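Local coordinates for mandelate racemase/muconate lactonizing enzyme-like protein (Rubrobacter xylanophilus DSM 9941, PDB 2QQ6) that binds magnesium and, as a member of the mandelate racemase/muconate lactonizing enzyme family, probably acts as a lyase, at residues I16-P21 with L35-P40; F355-G360 with E380-A385. All blocks are in the same frame, centred on the assembly; numbering follows the deposited sequence.

Contact 1 (I16-P21 with L35-P40)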
ATOM      1  N   ILE B  16     -20.166  -4.008  -6.929  1.00 55.07           N
ATOM      2  CA  ILE B  16     -21.413  -3.272  -6.826  1.00 54.18           C
ATOM      3  C   ILE B  16     -21.183  -1.769  -6.755  1.00 55.26           C
ATOM      4  O   ILE B  16     -20.064  -1.288  -6.725  1.00 54.31           O
ATOM      5  CB  ILE B  16     -22.221  -3.660  -5.570  1.00 53.58           C
ATOM      6  CG1 ILE B  16     -21.357  -3.456  -4.309  1.00 52.12           C
ATOM      7  CG2 ILE B  16     -22.741  -5.078  -5.686  1.00 53.15           C
ATOM      8  CD1 ILE B  16     -22.121  -3.644  -3.011  1.00 49.56           C
ATOM      9  N   ARG B  17     -22.285  -1.031  -6.721  1.00 56.22           N
ATOM     10  CA  ARG B  17     -22.248   0.426  -6.657  1.00 56.62           C
ATOM     11  C   ARG B  17     -22.857   0.881  -5.329  1.00 57.46           C
ATOM     12  O   ARG B  17     -24.071   1.030  -5.200  1.00 57.75           O
ATOM     13  CB  ARG B  17     -22.995   1.030  -7.830  1.00 54.73           C
ATOM     14  N   ALA B  18     -21.984   1.074  -4.337  1.00 58.15           N
ATOM     15  CA  ALA B  18     -22.367   1.538  -3.002  1.00 57.17           C
ATOM     16  C   ALA B  18     -22.165   3.044  -2.982  1.00 56.42           C
ATOM     17  O   ALA B  18     -22.910   3.764  -3.618  1.00 57.39           O
ATOM     18  CB  ALA B  18     -21.494   0.869  -1.957  1.00 57.20           C
ATOM     19  N   VAL B  19     -21.191   3.528  -2.224  1.00 55.59           N
ATOM     20  CA  VAL B  19     -20.908   4.957  -2.263  1.00 55.71           C
ATOM     21  C   VAL B  19     -19.883   5.098  -3.383  1.00 55.03           C
ATOM     22  O   VAL B  19     -19.691   6.171  -3.954  1.00 55.59           O
ATOM     23  CB  VAL B  19     -20.334   5.481  -0.954  1.00 56.04           C
ATOM     24  CG1 VAL B  19     -21.423   5.619   0.071  1.00 55.75           C
ATOM     25  CG2 VAL B  19     -19.284   4.541  -0.476  1.00 57.08           C
ATOM     26  N   GLY B  20     -19.248   3.971  -3.685  1.00 53.18           N
ATOM     27  CA  GLY B  20     -18.260   3.893  -4.736  1.00 50.72           C
ATOM     28  C   GLY B  20     -18.221   2.439  -5.176  1.00 49.53           C
ATOM     29  O   GLY B  20     -18.666   1.569  -4.425  1.00 49.94           O
ATOM     30  N   PRO B  21     -17.738   2.131  -6.393  1.00 48.51           N
ATOM     31  CA  PRO B  21     -17.692   0.722  -6.821  1.00 47.63           C
ATOM     32  C   PRO B  21     -16.961  -0.170  -5.816  1.00 46.69           C
ATOM     33  O   PRO B  21     -15.750  -0.037  -5.624  1.00 46.60           O
ATOM     34  CB  PRO B  21     -16.972   0.790  -8.166  1.00 47.48           C
ATOM     35  CG  PRO B  21     -16.221   2.125  -8.111  1.00 47.63           C
ATOM     36  CD  PRO B  21     -17.198   3.021  -7.435  1.00 47.30           C
ATOM     37  N   LEU B  35     -19.655 -14.434   3.013  1.00 50.16           N
ATOM     38  CA  LEU B  35     -19.740 -13.183   2.269  1.00 50.34           C
ATOM     39  C   LEU B  35     -18.987 -11.995   2.890  1.00 50.21           C
ATOM     40  O   LEU B  35     -19.075 -11.742   4.092  1.00 49.81           O
ATOM     41  CB  LEU B  35     -21.208 -12.798   2.070  1.00 50.36           C
ATOM     42  CG  LEU B  35     -21.462 -11.647   1.090  1.00 50.17           C
ATOM     43  CD1 LEU B  35     -21.350 -12.177  -0.333  1.00 49.33           C
ATOM     44  CD2 LEU B  35     -22.841 -11.036   1.326  1.00 50.25           C
ATOM     45  N   GLY B  36     -18.259 -11.267   2.047  1.00 49.78           N
ATOM     46  CA  GLY B  36     -17.514 -10.106   2.503  1.00 49.25           C
ATOM     47  C   GLY B  36     -17.485  -8.982   1.474  1.00 48.36           C
ATOM     48  O   GLY B  36     -17.645  -9.228   0.272  1.00 48.26           O
ATOM     49  N   GLU B  37     -17.280  -7.751   1.941  1.00 47.19           N
ATOM     50  CA  GLU B  37     -17.234  -6.584   1.054  1.00 46.08           C
ATOM     51  C   GLU B  37     -15.949  -5.768   1.224  1.00 45.10           C
ATOM     52  O   GLU B  37     -15.563  -5.435   2.347  1.00 45.38           O
ATOM     53  CB  GLU B  37     -18.429  -5.671   1.318  1.00 45.27           C
ATOM     54  CG  GLU B  37     -18.588  -4.562   0.310  1.00 45.78           C
ATOM     55  CD  GLU B  37     -19.580  -3.518   0.765  1.00 47.71           C
ATOM     56  OE1 GLU B  37     -20.380  -3.829   1.673  1.00 47.35           O
ATOM     57  OE2 GLU B  37     -19.568  -2.391   0.216  1.00 49.15           O
ATOM     58  N   CYS B  38     -15.295  -5.447   0.108  1.00 42.62           N
ATOM     59  CA  CYS B  38     -14.069  -4.659   0.143  1.00 40.36           C
ATOM     60  C   CYS B  38     -14.412  -3.176   0.205  1.00 40.30           C
ATOM     61  O   CYS B  38     -15.531  -2.765  -0.118  1.00 41.44           O
ATOM     62  CB  CYS B  38     -13.217  -4.907  -1.106  1.00 39.68           C
ATOM     63  SG  CYS B  38     -12.384  -6.521  -1.231  1.00 39.16           S
ATOM     64  N   TYR B  39     -13.441  -2.379   0.637  1.00 38.90           N
ATOM     65  CA  TYR B  39     -13.595  -0.936   0.713  1.00 36.33           C
ATOM     66  C   TYR B  39     -13.455  -0.421  -0.718  1.00 36.31           C
ATOM     67  O   TYR B  39     -12.784  -1.032  -1.552  1.00 37.05           O
ATOM     68  CB  TYR B  39     -12.493  -0.351   1.598  1.00 35.23           C
ATOM     69  CG  TYR B  39     -12.284   1.143   1.461  1.00 35.93           C
ATOM     70  CD1 TYR B  39     -12.991   2.047   2.253  1.00 35.66           C
ATOM     71  CD2 TYR B  39     -11.383   1.658   0.518  1.00 35.65           C
ATOM     72  CE1 TYR B  39     -12.805   3.421   2.110  1.00 34.41           C
ATOM     73  CE2 TYR B  39     -11.197   3.024   0.367  1.00 33.35           C
ATOM     74  CZ  TYR B  39     -11.912   3.898   1.164  1.00 33.96           C
ATOM     75  OH  TYR B  39     -11.747   5.251   1.007  1.00 33.43           O
ATOM     76  N   PRO B  40     -14.113   0.696  -1.036  1.00 36.26           N
ATOM     77  CA  PRO B  40     -14.016   1.241  -2.393  1.00 36.94           C
ATOM     78  C   PRO B  40     -12.647   1.855  -2.676  1.00 37.54           C
ATOM     79  O   PRO B  40     -12.454   3.058  -2.574  1.00 37.66           O
ATOM     80  CB  PRO B  40     -15.138   2.268  -2.430  1.00 36.84           C
ATOM     81  CG  PRO B  40     -15.237   2.710  -0.983  1.00 36.84           C
ATOM     82  CD  PRO B  40     -15.137   1.403  -0.250  1.00 36.65           C
TER
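P40 turns the CA-CB edge of its ring to the carbonyl oxygens of G20 and P21: its CA is 3.9 Å from P21 O, and its CB is 4.1 Å from G20 O. Because G20 has no side chain on the side facing P40, the two chains can close to 5.5 Å between the CA atoms of G20 and P40. Proline is apt here as a compact, rigid hydrophobic piece. The one apolar side-chain pair is V19 with P40, where V19 CG2 comes no nearer than 4.5 Å to P40 CG and lies loosely beside the ring.

E37 meets methyl groups. Its extended chain, with chi1 at -171°, carries the carboxylate toward I16 CD1 and A18 CB, and E37 OE2 lies 4.3 Å from I16 CD1. This is van der Waals neighbourhood alone. The polar partners of the buried acid lie outside the two segments: E37 OE1 is bonded to S322 OG and G325 N, and OE2 too has a partner there.

The segments share no hydrogen bonds, since strand 21-29 runs between strands 10-17 and 32-37 and pairs with both in the three-stranded meander of the N-terminal domain. The turn after R17 probably corresponds to the specificity loop of this superfamily, and P40 lies about 10 Å, side chain to side chain, from the magnesium ligand E268. V320 packs on V19 and P40, helix 323-334 meets E37 through V324, and helix 44-53 touches P21 through A44.

Contact 2 (F355-G360 with E380-A385)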
ATOM      1  N   PHE B 355     -29.892  -4.127  -0.381  1.00 53.92           N
ATOM      2  CA  PHE B 355     -28.800  -5.012  -0.785  1.00 53.15           C
ATOM      3  C   PHE B 355     -28.730  -6.306  -0.003  1.00 53.06           C
ATOM      4  O   PHE B 355     -28.215  -7.309  -0.489  1.00 51.52           O
ATOM      5  CB  PHE B 355     -27.460  -4.310  -0.607  1.00 52.63           C
ATOM      6  CG  PHE B 355     -27.031  -3.503  -1.782  1.00 52.31           C
ATOM      7  CD1 PHE B 355     -27.048  -2.111  -1.727  1.00 52.50           C
ATOM      8  CD2 PHE B 355     -26.556  -4.132  -2.933  1.00 51.12           C
ATOM      9  CE1 PHE B 355     -26.588  -1.347  -2.813  1.00 53.27           C
ATOM     10  CE2 PHE B 355     -26.096  -3.386  -4.020  1.00 52.02           C
ATOM     11  CZ  PHE B 355     -26.109  -1.989  -3.961  1.00 52.58           C
ATOM     12  N   VAL B 356     -29.237  -6.272   1.219  1.00 54.20           N
ATOM     13  CA  VAL B 356     -29.172  -7.425   2.093  1.00 55.83           C
ATOM     14  C   VAL B 356     -30.479  -7.655   2.802  1.00 57.08           C
ATOM     15  O   VAL B 356     -31.146  -6.697   3.187  1.00 58.69           O
ATOM     16  CB  VAL B 356     -28.095  -7.205   3.170  1.00 55.54           C
ATOM     17  CG1 VAL B 356     -28.211  -8.255   4.251  1.00 56.78           C
ATOM     18  CG2 VAL B 356     -26.717  -7.231   2.538  1.00 56.07           C
ATOM     19  N   ARG B 357     -30.842  -8.922   2.982  1.00 57.77           N
ATOM     20  CA  ARG B 357     -32.063  -9.270   3.706  1.00 58.17           C
ATOM     21  C   ARG B 357     -31.615  -9.450   5.167  1.00 57.58           C
ATOM     22  O   ARG B 357     -30.852 -10.366   5.481  1.00 57.31           O
ATOM     23  CB  ARG B 357     -32.676 -10.574   3.154  1.00 58.73           C
ATOM     24  CG  ARG B 357     -32.755 -10.628   1.619  1.00 60.06           C
ATOM     25  CD  ARG B 357     -33.460 -11.893   1.096  1.00 59.56           C
ATOM     26  NE  ARG B 357     -33.083 -12.210  -0.287  1.00 58.77           N
ATOM     27  CZ  ARG B 357     -32.200 -13.151  -0.625  1.00 58.50           C
ATOM     28  NH1 ARG B 357     -31.612 -13.871   0.320  1.00 57.89           N
ATOM     29  NH2 ARG B 357     -31.892 -13.368  -1.904  1.00 56.77           N
ATOM     30  N   TYR B 358     -32.070  -8.560   6.049  1.00 57.26           N
ATOM     31  CA  TYR B 358     -31.682  -8.614   7.456  1.00 57.05           C
ATOM     32  C   TYR B 358     -32.786  -9.145   8.367  1.00 56.92           C
ATOM     33  O   TYR B 358     -33.927  -8.701   8.302  1.00 55.89           O
ATOM     34  CB  TYR B 358     -31.237  -7.221   7.944  1.00 57.61           C
ATOM     35  CG  TYR B 358     -30.411  -7.254   9.212  1.00 57.24           C
ATOM     36  CD1 TYR B 358     -29.098  -7.726   9.195  1.00 57.22           C
ATOM     37  CD2 TYR B 358     -30.967  -6.906  10.442  1.00 57.94           C
ATOM     38  CE1 TYR B 358     -28.363  -7.862  10.370  1.00 57.44           C
ATOM     39  CE2 TYR B 358     -30.238  -7.039  11.633  1.00 58.07           C
ATOM     40  CZ  TYR B 358     -28.936  -7.522  11.588  1.00 57.99           C
ATOM     41  OH  TYR B 358     -28.215  -7.688  12.756  1.00 57.69           O
ATOM     42  N   PRO B 359     -32.441 -10.099   9.246  1.00 57.96           N
ATOM     43  CA  PRO B 359     -33.289 -10.778  10.227  1.00 59.37           C
ATOM     44  C   PRO B 359     -34.660 -10.188  10.537  1.00 60.56           C
ATOM     45  O   PRO B 359     -35.681 -10.796  10.197  1.00 61.45           O
ATOM     46  CB  PRO B 359     -32.386 -10.841  11.440  1.00 59.27           C
ATOM     47  CG  PRO B 359     -31.090 -11.255  10.796  1.00 59.56           C
ATOM     48  CD  PRO B 359     -31.029 -10.446   9.487  1.00 58.95           C
ATOM     49  N   GLY B 360     -34.691  -9.030  11.198  1.00 61.36           N
ATOM     50  CA  GLY B 360     -35.968  -8.410  11.528  1.00 61.42           C
ATOM     51  C   GLY B 360     -36.512  -7.620  10.353  1.00 61.06           C
ATOM     52  O   GLY B 360     -37.052  -8.173   9.394  1.00 61.86           O
ATOM     53  N   GLU B 380     -28.096 -11.716   4.593  1.00 63.68           N
ATOM     54  CA  GLU B 380     -28.106 -12.386   3.303  1.00 63.60           C
ATOM     55  C   GLU B 380     -28.196 -11.456   2.093  1.00 62.48           C
ATOM     56  O   GLU B 380     -28.991 -10.514   2.051  1.00 61.23           O
ATOM     57  CB  GLU B 380     -29.245 -13.397   3.274  1.00 65.68           C
ATOM     58  CG  GLU B 380     -29.227 -14.306   2.067  1.00 68.74           C
ATOM     59  CD  GLU B 380     -30.079 -15.539   2.270  1.00 70.11           C
ATOM     60  OE1 GLU B 380     -30.294 -16.270   1.280  1.00 71.33           O
ATOM     61  OE2 GLU B 380     -30.524 -15.776   3.421  1.00 70.60           O
ATOM     62  N   LEU B 381     -27.365 -11.750   1.102  1.00 61.74           N
ATOM     63  CA  LEU B 381     -27.303 -10.964  -0.116  1.00 61.49           C
ATOM     64  C   LEU B 381     -28.534 -11.123  -0.998  1.00 61.68           C
ATOM     65  O   LEU B 381     -28.786 -12.199  -1.545  1.00 61.49           O
ATOM     66  CB  LEU B 381     -26.053 -11.341  -0.924  1.00 60.30           C
ATOM     67  CG  LEU B 381     -25.907 -10.714  -2.317  1.00 59.21           C
ATOM     68  CD1 LEU B 381     -25.633  -9.233  -2.180  1.00 59.18           C
ATOM     69  CD2 LEU B 381     -24.779 -11.377  -3.078  1.00 58.95           C
ATOM     70  N   ASP B 382     -29.297 -10.043  -1.120  1.00 62.48           N
ATOM     71  CA  ASP B 382     -30.477 -10.019  -1.972  1.00 63.22           C
ATOM     72  C   ASP B 382     -29.884 -10.008  -3.380  1.00 63.01           C
ATOM     73  O   ASP B 382     -29.774  -8.964  -4.017  1.00 62.40           O
ATOM     74  CB  ASP B 382     -31.283  -8.735  -1.711  1.00 64.79           C
ATOM     75  CG  ASP B 382     -32.589  -8.665  -2.504  1.00 64.86           C
ATOM     76  OD1 ASP B 382     -32.583  -8.955  -3.724  1.00 64.76           O
ATOM     77  OD2 ASP B 382     -33.618  -8.293  -1.900  1.00 64.16           O
ATOM     78  N   GLU B 383     -29.464 -11.180  -3.835  1.00 64.52           N
ATOM     79  CA  GLU B 383     -28.870 -11.338  -5.157  1.00 66.35           C
ATOM     80  C   GLU B 383     -29.533 -10.414  -6.183  1.00 66.92           C
ATOM     81  O   GLU B 383     -28.869  -9.832  -7.045  1.00 66.35           O
ATOM     82  CB  GLU B 383     -29.008 -12.800  -5.603  1.00 67.10           C
ATOM     83  CG  GLU B 383     -28.570 -13.072  -7.034  1.00 69.95           C
ATOM     84  CD  GLU B 383     -27.160 -13.631  -7.133  1.00 71.32           C
ATOM     85  OE1 GLU B 383     -26.922 -14.742  -6.607  1.00 71.15           O
ATOM     86  OE2 GLU B 383     -26.292 -12.963  -7.743  1.00 72.68           O
ATOM     87  N   GLU B 384     -30.851 -10.276  -6.075  1.00 67.56           N
ATOM     88  CA  GLU B 384     -31.612  -9.440  -6.991  1.00 67.54           C
ATOM     89  C   GLU B 384     -31.090  -8.026  -7.054  1.00 66.39           C
ATOM     90  O   GLU B 384     -30.447  -7.636  -8.034  1.00 66.57           O
ATOM     91  CB  GLU B 384     -33.083  -9.425  -6.588  1.00 69.92           C
ATOM     92  CG  GLU B 384     -33.975 -10.082  -7.614  1.00 74.65           C
ATOM     93  CD  GLU B 384     -33.387 -11.382  -8.149  1.00 77.27           C
ATOM     94  OE1 GLU B 384     -32.322 -11.332  -8.812  1.00 78.76           O
ATOM     95  OE2 GLU B 384     -33.987 -12.454  -7.906  1.00 79.08           O
ATOM     96  N   ALA B 385     -31.379  -7.263  -6.004  1.00 64.92           N
ATOM     97  CA  ALA B 385     -30.953  -5.871  -5.893  1.00 63.09           C
ATOM     98  C   ALA B 385     -29.486  -5.768  -6.268  1.00 62.47           C
ATOM     99  O   ALA B 385     -29.080  -4.930  -7.081  1.00 61.00           O
ATOM    100  CB  ALA B 385     -31.157  -5.388  -4.473  1.00 61.87           C
TER
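R357 reaches toward D382 along the face of the two-stranded ladder that it shares with E380, resting one face of its guanidinium over L381 O and D382 CA while its edge meets E380. At that edge NH1 of R357 forms a salt bridge of 2.9 Å with OE1 of E380, the carboxylate plane turned 75° from that of the guanidinium. R357 NH2 also lies near L381 O, but at an angle too poor for a bond. With CG anti to the carbonyl carbon (chi1 -46°) and the chain extended as far as NE, R357 brings NE and CZ against D382 CA, and the two side chains cross at about a right angle.

The backbones pair antiparallel. R357 and E380 make the hydrogen-bonded pair, R357 N giving to E380 O at 2.6 Å, and E380 N returning a bond to R357 O. V356 and L381 form the adjoining non-hydrogen-bonded pair, and their side chains leave by the other face. There V356 is buried against P323 and V324, a place that suits a branched aliphatic residue.

Just past the ladder, D382 N donates to F355 O at 3.0 Å. As the N-cap of helix 383-388, D382 also accepts from A385 N through OD1, at 3.1 Å, where the chain passes from strand to helix.

The helix start and the nearby arginine would both tend to keep the D382 carboxylate ionised, while the exposed R357-E380 pair, accessible to water, probably adds only modestly to the ladder's stability.

In the fold
Both contacts are partly buried, but contact 1 lies nearer the centre of the chain and none of its touching residues is exposed, whereas R357 and E380 of contact 2 are. Contact 1 belongs to the N-terminal domain, with the side chain of P40 about 11 Å from a bound magnesium ion; contact 2 sits in the C-terminal region, away from the annotated sites. The first joins segments separated by an intervening strand through carbonyl and methyl contacts; the second is a true ladder with backbone bonds and an ion pair. They touch across the domain interface: I16 CD1 lies 4.1 Å from F355 CE2, and L35 CD2 lies 3.9 Å from L381 CB. Both also touch V324 of helix 323-334.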